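Local coordinates for protein RmpA (Streptococcus mutans, PDB 3BJV) that probably serves as the IIA component of an ascorbate phosphotransferase system, relaying phosphoryl groups toward incoming ascorbate, at residues L15-K20 against V26-T31; K20-A25 against S50-G55; P56-I59 against M64-P67. All coordinates share one frame; numbering follows the deposited sequence.

Contact 1 of 3, residues L15-K20 against V26-T31; sequences LGLTAK and VKLSVT
A19 and L28 mark the closest approach of the two backbones, with CA atoms 8.1 Å apart where the end of strand 13-17 and the loop after it pass beside helix 22-36. The gap is bridged by apolar side chains, and one leucine supplies the whole helical side of the contact. L28 leaves its backbone toward the loop with CG anti to the carbonyl carbon (chi1 -67°), which carries CD1 up to three successive residues. L28 CD1 lies 4.1 Å from L17 CB and equally 4.1 Å from A19 CB. Between these two, T18 turns its side chain away, as alternation along an extended chain demands, and contributes its carbonyl O, 4.1 Å from L28 CD1. The other methyl, L28 CD2, meets L17 CD1 at 4.2 Å, and the two leucine side chains cross obliquely.

The example is a beta-alpha unit of an alpha/beta sandwich: the chain turns a corner at G16, whose phi is positive, finishes the strand, and enters the helix, which folds back over the sheet. L17 stays tied to that sheet through backbone hydrogen bonds with T84 and T86, while T18 OG1 bonds to T86 OG1.

The methyl of A19 is also wedged between helix and sheet, since besides L28 it packs on A25 in the first turn of the same helix and on L85 of strand 79-85. One residue beyond L28, S29 brings the helix onto that strand as well: its side chain, whose OG is turned back to V26 O, touches V83, and S29 O takes a hydrogen bond from S81 OG.

Contact 2 of 3, residues K20-A25 against S50-G55; sequences KDWKEA and STESYG
W22 meets T51 where the first turn of helix 22-36 packs against the last turns of helix 42-54. The indole is swung out by a chi1 of 76°, which sets CG between the backbone N and the carbonyl carbon, a crowded position. From there its six-membered ring reaches helix 42-54. T51 comes from the opposite direction, and its rotamer (chi1 -61°) points CG2 at the indole and OG1 elsewhere. T51 CG2 touches the ring obliquely, 3.4 Å from W22 CZ3, and also abuts CH2, whereas the hydroxyl is engaged with I47 O.

K23 CG lies over the centre of one face of the W22 indole, 3.6 Å above the plane. E52 instead approaches the ring edge, OE2 being 3.8 Å from W22 CZ2 near the ring plane, with carboxylate and indole planes 60° apart. The long side chains of E52 and K23 are both bent and cross at about a right angle. K23 NZ forms a salt bridge to E52 OE2 at 3.3 Å, but K23 CE comes nearer still to that oxygen, at 3.0 Å, so the pair reads better as a charge attraction than as a well-directed bond. At the head of the helix, D21 is the N-cap, its OD1 accepting a nearly straight bond from E24 N at 2.8 Å.

The chemistry thus divides by depth: indole and methyl form the buried part of the interface, while the exposed ion pair bridges the helices at its rim, where solvent would probably weaken its attraction.

Contact 3 of 3, residues P56-I59 against M64-P67; sequences PYYI and MAMP
Y58 lays its ring against P67 in this buried corner of the IIA-type alpha/beta sandwich, where the loop following helix 42-54 doubles back on the end of strand 63-65. P67 CA sits over the face of the Y58 ring, 3.9 Å from its centroid and 11° off the normal, a CH-pi contact. A65 CB comes instead to the ring edge, 3.8 Å from Y58 CD1. The backbones are joined by a nearly straight hydrogen bond from M66 N to Y58 O, 2.9 Å long, and Y58 O also receives a CA-H...O contact from A65 CA at 3.4 Å. Next along, I59 CG2 rests 3.2 Å from M64 O.

Further out, strand 96-104 backs 64-67, with backbone bonds linking A65 with V99 and L101, and P67 with L103. The tyrosine ring is anchored at its far end by T51 OG1, which bonds to Y58 OH. M66 O is joined to H68 ND1, and Y57 OH to H68 O, so 56-59 and 64-67 both hold H68. Y57 also sets its own ring beside its neighbour: Y58 CD2 stands 3.7 Å above the centre of the Y57 ring.

Overall arrangement
The three contacts follow one run of chain, from the first strand through two helices to the strand after them. Contacts 1 and 2, their centres 12 Å apart, share K20 and helix 22-36; A19 CB of contact 1 packs 3.7 Å from E24 CG. Contacts 2 and 3 are closer, 10 Å between centres, and are joined by a probable hydrogen bond of 2.7 Å between T51 OG1 and Y58 OH. Contact 1 touches contact 3, 14 Å away centre to centre, through S29 OG and P67 CG at 3.5 Å. Contact 3 lies deepest and adjoins H68. IIA proteins of this family carry the phosphoryl group on a histidine, and H68 is probably that residue here, an inference from the family.

Contact 1 of 3, residues L15-K20 against V26-T31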
loop_
_atom_site.group_PDB
_atom_site.type_symbol
_atom_site.label_atom_id
_atom_site.label_comp_id
_atom_site.label_asym_id
_atom_site.label_seq_id
_atom_site.Cartn_x
_atom_site.Cartn_y
_atom_site.Cartn_z
ATOM N N LEU A 15 -2.875 16.791 -18.014
ATOM C CA LEU A 15 -1.588 17.313 -17.598
ATOM C C LEU A 15 -1.486 18.825 -17.622
ATOM O O LEU A 15 -2.258 19.496 -18.350
ATOM C CB LEU A 15 -0.528 16.742 -18.526
ATOM C CG LEU A 15 -0.437 15.248 -18.671
ATOM C CD1 LEU A 15 0.391 15.033 -19.909
ATOM C CD2 LEU A 15 0.247 14.575 -17.463
ATOM N N GLY A 16 -0.518 19.356 -16.856
ATOM C CA GLY A 16 -0.240 20.795 -16.829
ATOM C C GLY A 16 -1.386 21.693 -16.339
ATOM O O GLY A 16 -1.640 22.790 -16.893
ATOM N N LEU A 17 -2.062 21.245 -15.275
ATOM C CA LEU A 17 -3.199 21.948 -14.725
ATOM C C LEU A 17 -2.766 22.845 -13.596
ATOM O O LEU A 17 -1.746 22.622 -12.998
ATOM C CB LEU A 17 -4.287 20.950 -14.266
ATOM C CG LEU A 17 -4.845 19.989 -15.345
ATOM C CD1 LEU A 17 -6.099 19.304 -14.829
ATOM C CD2 LEU A 17 -5.155 20.736 -16.653
ATOM N N THR A 18 -3.563 23.856 -13.310
ATOM C CA THR A 18 -3.264 24.801 -12.246
ATOM C C THR A 18 -4.371 24.692 -11.171
ATOM O O THR A 18 -5.554 24.766 -11.507
ATOM C CB THR A 18 -3.151 26.269 -12.808
ATOM O OG1 THR A 18 -2.121 26.302 -13.814
ATOM C CG2 THR A 18 -2.768 27.274 -11.708
ATOM N N ALA A 19 -3.963 24.529 -9.901
ATOM C CA ALA A 19 -4.866 24.453 -8.775
ATOM C C ALA A 19 -4.387 25.473 -7.764
ATOM O O ALA A 19 -3.190 25.618 -7.570
ATOM C CB ALA A 19 -4.830 23.054 -8.164
ATOM N N LYS A 20 -5.299 26.177 -7.092
ATOM C CA LYS A 20 -4.860 27.169 -6.118
ATOM C C LYS A 20 -4.652 26.510 -4.791
ATOM O O LYS A 20 -3.883 27.000 -3.961
ATOM C CB LYS A 20 -5.866 28.325 -5.985
ATOM C CG LYS A 20 -5.679 29.400 -7.075
ATOM C CD LYS A 20 -6.923 30.272 -7.255
ATOM C CE LYS A 20 -6.623 31.468 -8.153
ATOM N NZ LYS A 20 -7.886 32.194 -8.411
ATOM N N VAL A 26 -7.495 18.125 -5.622
ATOM C CA VAL A 26 -8.273 16.916 -5.424
ATOM C C VAL A 26 -9.467 16.866 -6.381
ATOM O O VAL A 26 -9.703 15.850 -6.996
ATOM C CB VAL A 26 -8.676 16.746 -3.931
ATOM C CG1 VAL A 26 -9.708 15.630 -3.760
ATOM C CG2 VAL A 26 -7.437 16.460 -3.133
ATOM N N LYS A 27 -10.207 17.956 -6.521
ATOM C CA LYS A 27 -11.299 17.992 -7.500
ATOM C C LYS A 27 -10.827 17.582 -8.933
ATOM O O LYS A 27 -11.472 16.792 -9.631
ATOM C CB LYS A 27 -11.898 19.407 -7.542
ATOM C CG LYS A 27 -13.095 19.533 -8.516
ATOM C CD LYS A 27 -13.320 21.002 -8.853
ATOM C CE LYS A 27 -12.810 21.328 -10.228
ATOM N NZ LYS A 27 -12.745 22.773 -10.434
ATOM N N LEU A 28 -9.726 18.175 -9.358
ATOM C CA LEU A 28 -9.174 17.920 -10.667
ATOM C C LEU A 28 -8.846 16.463 -10.890
ATOM O O LEU A 28 -8.929 15.998 -12.023
ATOM C CB LEU A 28 -7.909 18.732 -10.872
ATOM C CG LEU A 28 -8.094 20.238 -10.947
ATOM C CD1 LEU A 28 -6.723 20.835 -10.991
ATOM C CD2 LEU A 28 -8.970 20.728 -12.160
ATOM N N SER A 29 -8.457 15.742 -9.837
ATOM C CA SER A 29 -7.999 14.374 -10.049
ATOM C C SER A 29 -9.156 13.359 -10.130
ATOM O O SER A 29 -9.032 12.264 -10.648
ATOM C CB SER A 29 -6.890 13.984 -9.031
ATOM O OG SER A 29 -7.381 13.818 -7.708
ATOM N N VAL A 30 -10.309 13.751 -9.638
ATOM C CA VAL A 30 -11.423 12.808 -9.488
ATOM C C VAL A 30 -12.477 13.034 -10.571
ATOM O O VAL A 30 -13.231 12.134 -10.924
ATOM C CB VAL A 30 -12.058 12.979 -8.075
ATOM C CG1 VAL A 30 -13.453 12.343 -8.026
ATOM C CG2 VAL A 30 -11.100 12.397 -7.010
ATOM N N THR A 31 -12.532 14.271 -11.050
ATOM C CA THR A 31 -13.469 14.688 -12.053
ATOM C C THR A 31 -13.400 13.791 -13.279
ATOM O O THR A 31 -14.414 13.334 -13.751
ATOM C CB THR A 31 -13.207 16.152 -12.408
ATOM O OG1 THR A 31 -13.984 16.962 -11.531
ATOM C CG2 THR A 31 -13.607 16.427 -13.869
#

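Contact 2 of 3, residues K20-A25 against S50-G55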
loop_
_atom_site.group_PDB
_atom_site.type_symbol
_atom_site.label_atom_id
_atom_site.label_comp_id
_atom_site.label_asym_id
_atom_site.label_seq_id
_atom_site.Cartn_x
_atom_site.Cartn_y
_atom_site.Cartn_z
ATOM N N LYS A 20 -5.299 26.177 -7.092
ATOM C CA LYS A 20 -4.860 27.169 -6.118
ATOM C C LYS A 20 -4.652 26.510 -4.791
ATOM O O LYS A 20 -3.883 27.000 -3.961
ATOM C CB LYS A 20 -5.866 28.325 -5.985
ATOM C CG LYS A 20 -5.679 29.400 -7.075
ATOM C CD LYS A 20 -6.923 30.272 -7.255
ATOM C CE LYS A 20 -6.623 31.468 -8.153
ATOM N NZ LYS A 20 -7.886 32.194 -8.411
ATOM N N ASP A 21 -5.344 25.398 -4.564
ATOM C CA ASP A 21 -5.222 24.792 -3.235
ATOM C C ASP A 21 -5.438 23.302 -3.325
ATOM O O ASP A 21 -5.688 22.756 -4.424
ATOM C CB ASP A 21 -6.216 25.466 -2.244
ATOM C CG ASP A 21 -7.663 25.259 -2.646
ATOM O OD1 ASP A 21 -8.036 24.179 -3.151
ATOM O OD2 ASP A 21 -8.462 26.170 -2.473
ATOM N N TRP A 22 -5.373 22.654 -2.179
ATOM C CA TRP A 22 -5.470 21.230 -2.125
ATOM C C TRP A 22 -6.840 20.671 -2.522
ATOM O O TRP A 22 -6.909 19.577 -3.144
ATOM C CB TRP A 22 -4.985 20.690 -0.782
ATOM C CG TRP A 22 -5.910 20.861 0.385
ATOM C CD1 TRP A 22 -5.873 21.864 1.316
ATOM C CD2 TRP A 22 -7.022 19.999 0.759
ATOM N NE1 TRP A 22 -6.893 21.693 2.226
ATOM C CE2 TRP A 22 -7.605 20.561 1.926
ATOM C CE3 TRP A 22 -7.569 18.809 0.226
ATOM C CZ2 TRP A 22 -8.697 19.964 2.596
ATOM C CZ3 TRP A 22 -8.667 18.235 0.871
ATOM C CH2 TRP A 22 -9.241 18.842 2.040
ATOM N N LYS A 23 -7.908 21.413 -2.212
ATOM C CA LYS A 23 -9.280 20.939 -2.486
ATOM C C LYS A 23 -9.527 20.971 -3.985
ATOM O O LYS A 23 -10.156 20.073 -4.510
ATOM C CB LYS A 23 -10.343 21.788 -1.791
ATOM C CG LYS A 23 -10.226 21.842 -0.261
ATOM C CD LYS A 23 -11.506 22.348 0.352
ATOM C CE LYS A 23 -11.470 22.310 1.890
ATOM N NZ LYS A 23 -11.163 23.681 2.438
ATOM N N GLU A 24 -9.027 22.013 -4.642
ATOM C CA GLU A 24 -9.051 22.090 -6.084
ATOM C C GLU A 24 -8.214 21.000 -6.757
ATOM O O GLU A 24 -8.653 20.387 -7.726
ATOM C CB GLU A 24 -8.613 23.436 -6.621
ATOM C CG GLU A 24 -8.504 23.350 -8.142
ATOM C CD GLU A 24 -9.038 24.568 -8.845
ATOM O OE1 GLU A 24 -8.468 25.674 -8.600
ATOM O OE2 GLU A 24 -10.024 24.394 -9.638
ATOM N N ALA A 25 -7.020 20.768 -6.249
ATOM C CA ALA A 25 -6.125 19.737 -6.792
ATOM C C ALA A 25 -6.869 18.389 -6.757
ATOM O O ALA A 25 -6.912 17.647 -7.718
ATOM C CB ALA A 25 -4.833 19.704 -5.968
ATOM N N SER A 50 -13.151 13.212 4.328
ATOM C CA SER A 50 -12.146 12.357 4.991
ATOM C C SER A 50 -10.835 13.058 5.250
ATOM O O SER A 50 -10.219 12.869 6.276
ATOM C CB SER A 50 -11.895 11.095 4.196
ATOM O OG SER A 50 -13.078 10.319 4.220
ATOM N N THR A 51 -10.407 13.873 4.315
ATOM C CA THR A 51 -9.191 14.622 4.434
ATOM C C THR A 51 -9.292 15.646 5.572
ATOM O O THR A 51 -8.345 15.739 6.389
ATOM C CB THR A 51 -8.860 15.335 3.120
ATOM O OG1 THR A 51 -8.693 14.348 2.106
ATOM C CG2 THR A 51 -7.620 16.076 3.242
ATOM N N GLU A 52 -10.401 16.418 5.593
ATOM C CA GLU A 52 -10.642 17.440 6.608
ATOM C C GLU A 52 -10.669 16.790 7.980
ATOM O O GLU A 52 -9.995 17.286 8.906
ATOM C CB GLU A 52 -11.968 18.163 6.399
ATOM C CG GLU A 52 -11.984 19.107 5.219
ATOM C CD GLU A 52 -11.440 20.452 5.565
ATOM O OE1 GLU A 52 -10.940 20.643 6.705
ATOM O OE2 GLU A 52 -11.522 21.338 4.695
ATOM N N SER A 53 -11.425 15.684 8.107
ATOM C CA SER A 53 -11.495 14.963 9.401
ATOM C C SER A 53 -10.279 14.170 9.834
ATOM O O SER A 53 -10.099 13.919 11.017
ATOM C CB SER A 53 -12.691 14.034 9.432
ATOM O OG SER A 53 -13.778 14.736 8.877
ATOM N N TYR A 54 -9.451 13.719 8.905
ATOM C CA TYR A 54 -8.387 12.788 9.303
ATOM C C TYR A 54 -7.004 13.289 8.972
ATOM O O TYR A 54 -6.042 12.741 9.459
ATOM C CB TYR A 54 -8.597 11.416 8.657
ATOM C CG TYR A 54 -9.647 10.549 9.327
ATOM C CD1 TYR A 54 -9.297 9.750 10.417
ATOM C CD2 TYR A 54 -10.978 10.500 8.860
ATOM C CE1 TYR A 54 -10.242 8.936 11.055
ATOM C CE2 TYR A 54 -11.936 9.703 9.489
ATOM C CZ TYR A 54 -11.543 8.917 10.594
ATOM O OH TYR A 54 -12.410 8.087 11.272
ATOM N N GLY A 55 -6.900 14.334 8.158
ATOM C CA GLY A 55 -5.644 14.672 7.478
ATOM C C GLY A 55 -5.445 13.840 6.202
ATOM O O GLY A 55 -6.130 12.857 5.977
#

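Contact 3 of 3, residues P56-I59 against M64-P67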
loop_
_atom_site.group_PDB
_atom_site.type_symbol
_atom_site.label_atom_id
_atom_site.label_comp_id
_atom_site.label_asym_id
_atom_site.label_seq_id
_atom_site.Cartn_x
_atom_site.Cartn_y
_atom_site.Cartn_z
ATOM N N PRO A 56 -4.478 14.230 5.368
ATOM C CA PRO A 56 -4.180 13.467 4.150
ATOM C C PRO A 56 -3.793 12.069 4.556
ATOM O O PRO A 56 -2.939 11.904 5.388
ATOM C CB PRO A 56 -2.935 14.175 3.571
ATOM C CG PRO A 56 -2.911 15.566 4.187
ATOM C CD PRO A 56 -3.588 15.397 5.558
ATOM N N TYR A 57 -4.419 11.054 4.009
ATOM C CA TYR A 57 -4.020 9.682 4.331
ATOM C C TYR A 57 -3.450 9.008 3.058
ATOM O O TYR A 57 -3.490 7.794 2.936
ATOM C CB TYR A 57 -5.208 8.879 4.965
ATOM C CG TYR A 57 -6.515 9.083 4.212
ATOM C CD1 TYR A 57 -6.949 8.166 3.245
ATOM C CD2 TYR A 57 -7.274 10.260 4.404
ATOM C CE1 TYR A 57 -8.143 8.376 2.532
ATOM C CE2 TYR A 57 -8.430 10.489 3.666
ATOM C CZ TYR A 57 -8.855 9.535 2.731
ATOM O OH TYR A 57 -9.986 9.810 1.996
ATOM N N TYR A 58 -2.894 9.789 2.119
ATOM C CA TYR A 58 -2.549 9.217 0.792
ATOM C C TYR A 58 -1.353 9.859 0.135
ATOM O O TYR A 58 -1.142 9.763 -1.051
ATOM C CB TYR A 58 -3.764 9.275 -0.124
ATOM C CG TYR A 58 -4.530 10.606 -0.008
ATOM C CD1 TYR A 58 -4.015 11.814 -0.567
ATOM C CD2 TYR A 58 -5.756 10.657 0.638
ATOM C CE1 TYR A 58 -4.726 13.030 -0.480
ATOM C CE2 TYR A 58 -6.465 11.866 0.739
ATOM C CZ TYR A 58 -5.959 13.041 0.191
ATOM O OH TYR A 58 -6.703 14.215 0.339
ATOM N N ILE A 59 -0.533 10.514 0.913
ATOM C CA ILE A 59 0.636 11.142 0.354
ATOM C C ILE A 59 1.773 10.173 0.601
ATOM O O ILE A 59 2.472 10.300 1.595
ATOM C CB ILE A 59 0.862 12.568 0.972
ATOM C CG1 ILE A 59 -0.341 13.479 0.629
ATOM C CG2 ILE A 59 2.151 13.174 0.449
ATOM C CD1 ILE A 59 -0.368 14.814 1.250
ATOM N N MET A 64 3.864 13.498 -4.341
ATOM C CA MET A 64 2.688 12.836 -4.899
ATOM C C MET A 64 1.551 12.509 -3.872
ATOM O O MET A 64 1.799 12.357 -2.667
ATOM C CB MET A 64 3.109 11.599 -5.717
ATOM C CG MET A 64 3.525 10.371 -4.893
ATOM S SD MET A 64 2.150 9.491 -4.045
ATOM C CE MET A 64 1.535 8.466 -5.381
ATOM N N ALA A 65 0.321 12.430 -4.368
ATOM C CA ALA A 65 -0.827 11.992 -3.613
ATOM C C ALA A 65 -1.586 10.961 -4.447
ATOM O O ALA A 65 -1.666 11.092 -5.667
ATOM C CB ALA A 65 -1.722 13.184 -3.311
ATOM N N MET A 66 -2.134 9.935 -3.792
ATOM C CA MET A 66 -3.131 9.052 -4.412
ATOM C C MET A 66 -4.507 9.200 -3.756
ATOM O O MET A 66 -4.931 8.324 -3.011
ATOM C CB MET A 66 -2.680 7.581 -4.410
ATOM C CG MET A 66 -1.877 7.239 -3.242
ATOM S SD MET A 66 -1.574 5.483 -3.102
ATOM C CE MET A 66 -3.237 4.925 -2.582
ATOM N N PRO A 67 -5.228 10.304 -4.049
ATOM C CA PRO A 67 -6.504 10.574 -3.363
ATOM C C PRO A 67 -7.533 9.439 -3.607
ATOM O O PRO A 67 -7.683 8.965 -4.755
ATOM C CB PRO A 67 -7.001 11.864 -4.025
ATOM C CG PRO A 67 -5.890 12.371 -4.878
ATOM C CD PRO A 67 -4.938 11.269 -5.124
#